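Local atomic coordinates of hydrogenase maturation factor (Thermoanaerobacter tengcongensis, PDB entry 3VTH), a protein that probably transfers the carbamoyl group of carbamoyl phosphate to the C-terminal cysteine of HypE, using ATP, during maturation of [NiFe]-hydrogenases. Residues A[560-565]-A[652-657]; A[657-662]-A[670-675]. All coordinates share one frame; numbering follows the deposited sequence.

Contact 1: A[560-565]-A[652-657]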
# COMPACT_ATOMS: atom_id res chain seq x y z
N PHE A 560 -2.30 10.25 -35.70
CA PHE A 560 -2.38 9.48 -36.95
C PHE A 560 -3.04 10.19 -38.13
O PHE A 560 -2.61 10.05 -39.29
CB PHE A 560 -3.04 8.11 -36.72
CG PHE A 560 -4.55 8.14 -36.73
CD1 PHE A 560 -5.26 7.63 -37.82
CD2 PHE A 560 -5.27 8.70 -35.66
CE1 PHE A 560 -6.67 7.65 -37.84
CE2 PHE A 560 -6.68 8.73 -35.67
CZ PHE A 560 -7.37 8.21 -36.75
N ASP A 561 -4.09 10.96 -37.85
CA ASP A 561 -4.86 11.59 -38.94
C ASP A 561 -4.44 13.04 -39.21
O ASP A 561 -5.15 13.77 -39.89
CB ASP A 561 -6.36 11.53 -38.64
CG ASP A 561 -6.72 12.14 -37.30
OD1 ASP A 561 -5.81 12.66 -36.61
OD2 ASP A 561 -7.90 12.10 -36.92
N ASN A 562 -3.31 13.45 -38.64
CA ASN A 562 -2.80 14.81 -38.85
C ASN A 562 -1.27 14.80 -38.84
O ASN A 562 -0.62 15.72 -38.33
CB ASN A 562 -3.39 15.76 -37.79
CG ASN A 562 -3.08 17.23 -38.06
OD1 ASN A 562 -2.94 18.03 -37.13
ND2 ASN A 562 -2.97 17.59 -39.34
N ILE A 563 -0.71 13.75 -39.43
CA ILE A 563 0.74 13.48 -39.47
C ILE A 563 1.63 14.64 -39.97
O ILE A 563 2.64 14.97 -39.33
CB ILE A 563 1.01 12.18 -40.31
CG1 ILE A 563 0.66 10.93 -39.49
CG2 ILE A 563 2.44 12.15 -40.90
CD1 ILE A 563 1.57 10.63 -38.29
N SER A 564 1.25 15.26 -41.09
CA SER A 564 2.07 16.31 -41.69
C SER A 564 2.30 17.51 -40.76
O SER A 564 3.26 18.27 -40.94
CB SER A 564 1.48 16.76 -43.04
OG SER A 564 0.17 17.28 -42.89
N PHE A 565 1.43 17.67 -39.77
CA PHE A 565 1.53 18.77 -38.81
C PHE A 565 2.74 18.62 -37.88
O PHE A 565 3.29 19.62 -37.41
CB PHE A 565 0.24 18.84 -37.97
CG PHE A 565 0.14 20.08 -37.12
CD1 PHE A 565 -0.59 21.18 -37.58
CD2 PHE A 565 0.76 20.15 -35.87
CE1 PHE A 565 -0.69 22.34 -36.81
CE2 PHE A 565 0.68 21.31 -35.09
CZ PHE A 565 -0.05 22.41 -35.56
N ILE A 652 -5.20 19.45 -28.53
CA ILE A 652 -4.33 19.92 -27.48
C ILE A 652 -2.87 19.61 -27.85
O ILE A 652 -1.99 20.46 -27.68
CB ILE A 652 -4.71 19.27 -26.12
CG1 ILE A 652 -6.09 19.77 -25.67
CG2 ILE A 652 -3.66 19.55 -25.02
CD1 ILE A 652 -6.76 18.91 -24.66
N LEU A 653 -2.63 18.41 -28.39
CA LEU A 653 -1.29 18.04 -28.86
C LEU A 653 -0.77 19.00 -29.93
O LEU A 653 0.42 19.28 -29.98
CB LEU A 653 -1.22 16.59 -29.35
CG LEU A 653 -1.42 15.46 -28.33
CD1 LEU A 653 -1.38 14.10 -29.04
CD2 LEU A 653 -0.37 15.51 -27.22
N ARG A 654 -1.66 19.52 -30.78
CA ARG A 654 -1.26 20.54 -31.78
C ARG A 654 -0.63 21.77 -31.16
O ARG A 654 0.39 22.25 -31.65
CB ARG A 654 -2.46 21.02 -32.59
CG ARG A 654 -2.81 20.09 -33.68
CD ARG A 654 -3.83 20.69 -34.62
NE ARG A 654 -4.67 19.61 -35.13
CZ ARG A 654 -5.72 19.78 -35.93
NH1 ARG A 654 -6.06 21.00 -36.32
NH2 ARG A 654 -6.42 18.73 -36.33
N GLN A 655 -1.25 22.29 -30.09
CA GLN A 655 -0.75 23.48 -29.39
C GLN A 655 0.55 23.18 -28.63
O GLN A 655 1.45 24.02 -28.58
CB GLN A 655 -1.81 24.03 -28.44
CG GLN A 655 -3.12 24.52 -29.12
CD GLN A 655 -4.28 24.53 -28.15
OE1 GLN A 655 -5.12 23.62 -28.14
NE2 GLN A 655 -4.30 25.51 -27.27
N ILE A 656 0.64 22.00 -28.04
CA ILE A 656 1.85 21.55 -27.35
C ILE A 656 3.05 21.49 -28.30
O ILE A 656 4.12 22.01 -27.98
CB ILE A 656 1.64 20.17 -26.70
CG1 ILE A 656 0.80 20.33 -25.43
CG2 ILE A 656 3.00 19.52 -26.36
CD1 ILE A 656 0.25 19.02 -24.88
N TYR A 657 2.85 20.86 -29.46
CA TYR A 657 3.89 20.79 -30.49
C TYR A 657 4.26 22.17 -31.04
O TYR A 657 5.43 22.43 -31.34
CB TYR A 657 3.48 19.83 -31.62
CG TYR A 657 4.46 19.75 -32.78
CD1 TYR A 657 5.57 18.91 -32.75
CD2 TYR A 657 4.25 20.52 -33.92
CE1 TYR A 657 6.47 18.83 -33.85
CE2 TYR A 657 5.12 20.46 -35.01
CZ TYR A 657 6.23 19.62 -34.97
OH TYR A 657 7.09 19.62 -36.07
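Phe565 and Arg654 mark the nearest backbone approach, their CA atoms 7.8 Å apart, where a 3-10 segment that starts at 563 lies beside the helix of residues 652-657. This segment is tied back by the bond from Phe565 N to Asn562 O (3.2 Å), so both loop residues that reach the helix form one compact unit. Phe565 holds its CG anti to the backbone N (chi1 -169°), which carries the ring from the loop toward the helix, across its axis. There the CG methylene of Arg654 sits over one ring face, 4.1 Å from the centroid, a CH-pi contact; the guanidinium lies farther out and can add at most a weak cation-pi attraction. The Phe565 and Tyr657 side chains run antiparallel past one another, Phe565 CE2 lying 3.8 Å from Tyr657 CD2, while Phe565 O comes within 3.1 Å of Tyr657 CE2. The side chain of Asn562 crosses that of Arg654 at about a right angle, the amide and guanidinium planes 55° apart. Arginine suits this edge because its aliphatic stem serves the phenyl ring while its charged end answers Glu650 in a salt bridge. Tyrosine likewise offers apolar ring carbons, CD2 and CE2, and a hydroxyl, which bonds to the backbone N of Asn568. Loop and helix thus adhere mainly through apolar and aromatic surface, with the arginine's charge probably balanced largely by Glu650 of the same helix.

Contact 2: A[657-662]-A[670-675]; sequences YEDYMK and SAKFHN
Asp659 and Lys672 face each other across two neighbouring helices, with CA atoms 10.0 Å apart, and their side chains alone close the interval. Along the first segment, Tyr657 begins a small intrahelical packing: one face of its ring receives CG of Met661, offset toward the rim. Next comes Asp659, whose CB points toward the second helix. Its OD2 accepts from Lys672 NZ at 2.7 Å through the syn lone pair, in a salt bridge. Lysine has the length for this: its chain comes from the opposite direction and bends at chi3 (78°), carrying the ammonium round to the carboxylate. The same OD2 is hydrogen-bonded to Tyr635 OH, so two partners grip the buried oxygen, and the positive neighbour probably favours the charged form. With an alanine here, the Lys672 ammonium would probably be left without its mate and the Tyr635 hydroxyl without this bond. Tyr660 follows, resting on Ile669 of the second helix. Within that helix, His674 ND1 donates to Ser670 O at 2.8 Å, and the same carbonyl oxygen accepts from His674 N; the ND1 bond, with that of NE2 to Asn706, probably fixes the rotation of the imidazole. Two roughly antiparallel helices, 649-662 and 666-692, joined by a short loop and bridged by opposite charges near the turn, form a helical hairpin, here within the second subdomain of the Kae1-like domain.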
# COMPACT_ATOMS: atom_id res chain seq x y z
N TYR A 657 2.85 20.86 -29.46
CA TYR A 657 3.89 20.79 -30.49
C TYR A 657 4.26 22.17 -31.04
O TYR A 657 5.43 22.43 -31.34
CB TYR A 657 3.48 19.83 -31.62
CG TYR A 657 4.46 19.75 -32.78
CD1 TYR A 657 5.57 18.91 -32.75
CD2 TYR A 657 4.25 20.52 -33.92
CE1 TYR A 657 6.47 18.83 -33.85
CE2 TYR A 657 5.12 20.46 -35.01
CZ TYR A 657 6.23 19.62 -34.97
OH TYR A 657 7.09 19.62 -36.07
N GLU A 658 3.27 23.05 -31.16
CA GLU A 658 3.52 24.42 -31.58
C GLU A 658 4.42 25.13 -30.57
O GLU A 658 5.37 25.83 -30.96
CB GLU A 658 2.22 25.21 -31.74
CG GLU A 658 1.48 24.95 -33.03
CD GLU A 658 0.39 25.98 -33.26
OE1 GLU A 658 -0.56 26.04 -32.45
OE2 GLU A 658 0.51 26.75 -34.23
N ASP A 659 4.12 24.96 -29.29
CA ASP A 659 4.95 25.54 -28.23
C ASP A 659 6.36 24.99 -28.30
O ASP A 659 7.33 25.73 -28.13
CB ASP A 659 4.35 25.30 -26.84
CG ASP A 659 3.24 26.30 -26.50
OD1 ASP A 659 2.95 27.19 -27.31
OD2 ASP A 659 2.66 26.20 -25.41
N TYR A 660 6.47 23.70 -28.59
CA TYR A 660 7.75 23.01 -28.62
C TYR A 660 8.62 23.52 -29.77
O TYR A 660 9.80 23.83 -29.57
CB TYR A 660 7.54 21.50 -28.73
CG TYR A 660 8.81 20.68 -28.74
CD1 TYR A 660 9.68 20.70 -27.65
CD2 TYR A 660 9.14 19.87 -29.83
CE1 TYR A 660 10.86 19.96 -27.65
CE2 TYR A 660 10.32 19.11 -29.83
CZ TYR A 660 11.17 19.16 -28.74
OH TYR A 660 12.34 18.42 -28.72
N MET A 661 8.03 23.62 -30.96
CA MET A 661 8.70 24.16 -32.14
C MET A 661 9.19 25.60 -31.94
O MET A 661 10.22 25.98 -32.49
CB MET A 661 7.79 24.08 -33.37
CG MET A 661 7.60 22.66 -33.91
SD MET A 661 9.13 21.69 -33.98
CE MET A 661 9.82 22.25 -35.52
N LYS A 662 8.45 26.38 -31.16
CA LYS A 662 8.76 27.79 -30.92
C LYS A 662 9.97 27.93 -30.00
O LYS A 662 10.59 28.98 -29.95
CB LYS A 662 7.57 28.53 -30.30
CG LYS A 662 6.73 29.31 -31.29
CD LYS A 662 5.27 29.39 -30.85
CE LYS A 662 4.52 30.40 -31.71
NZ LYS A 662 3.05 30.10 -31.78
N SER A 670 4.88 21.36 -19.92
CA SER A 670 4.30 20.36 -19.02
C SER A 670 3.29 21.01 -18.09
O SER A 670 2.19 20.48 -17.88
CB SER A 670 5.40 19.68 -18.20
OG SER A 670 4.81 18.70 -17.36
N ALA A 671 3.66 22.16 -17.51
CA ALA A 671 2.76 22.88 -16.62
C ALA A 671 1.46 23.24 -17.35
O ALA A 671 0.37 23.03 -16.82
CB ALA A 671 3.45 24.13 -16.05
N LYS A 672 1.58 23.77 -18.57
CA LYS A 672 0.42 24.13 -19.39
C LYS A 672 -0.46 22.92 -19.68
O LYS A 672 -1.70 23.00 -19.69
CB LYS A 672 0.87 24.77 -20.70
CG LYS A 672 1.45 26.20 -20.58
CD LYS A 672 1.82 26.77 -21.97
CE LYS A 672 0.61 27.24 -22.76
NZ LYS A 672 1.03 27.89 -24.04
N PHE A 673 0.17 21.79 -19.97
CA PHE A 673 -0.57 20.55 -20.21
C PHE A 673 -1.31 20.08 -18.95
O PHE A 673 -2.50 19.73 -19.04
CB PHE A 673 0.36 19.46 -20.78
CG PHE A 673 -0.24 18.09 -20.75
CD1 PHE A 673 -1.36 17.78 -21.53
CD2 PHE A 673 0.30 17.09 -19.94
CE1 PHE A 673 -1.95 16.50 -21.48
CE2 PHE A 673 -0.26 15.81 -19.89
CZ PHE A 673 -1.39 15.51 -20.67
N HIS A 674 -0.63 20.06 -17.80
CA HIS A 674 -1.27 19.64 -16.53
C HIS A 674 -2.49 20.53 -16.25
O HIS A 674 -3.57 20.05 -15.91
CB HIS A 674 -0.30 19.70 -15.35
CG HIS A 674 0.64 18.53 -15.25
ND1 HIS A 674 1.76 18.40 -16.04
CD2 HIS A 674 0.63 17.46 -14.42
CE1 HIS A 674 2.40 17.29 -15.70
NE2 HIS A 674 1.74 16.70 -14.72
N ASN A 675 -2.31 21.84 -16.41
CA ASN A 675 -3.39 22.80 -16.17
C ASN A 675 -4.59 22.62 -17.09
O ASN A 675 -5.73 22.84 -16.68
CB ASN A 675 -2.89 24.24 -16.28
CG ASN A 675 -1.95 24.64 -15.17
OD1 ASN A 675 -1.97 24.07 -14.06
ND2 ASN A 675 -1.11 25.62 -15.46

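In the fold
Contact 1 and contact 2 lie with centres 12 Å apart and follow in series along the chain, both within the second subdomain of the Kae1-like domain. Helix 649-662 is common to both, and Tyr657 belongs to both segments taken from it. Contact 1 ties this helix back to the loop between helices 551-559 and 567-572, far earlier in the chain, whereas contact 2 joins it to the next helix, 666-692. The two also touch directly: Phe565 CZ packs on Glu658 CG at 3.9 Å, and Ile656 on Phe673. Helix 649-662 thus links an earlier helical part to a later one, in a peripheral region away from the metal and nucleotide sites.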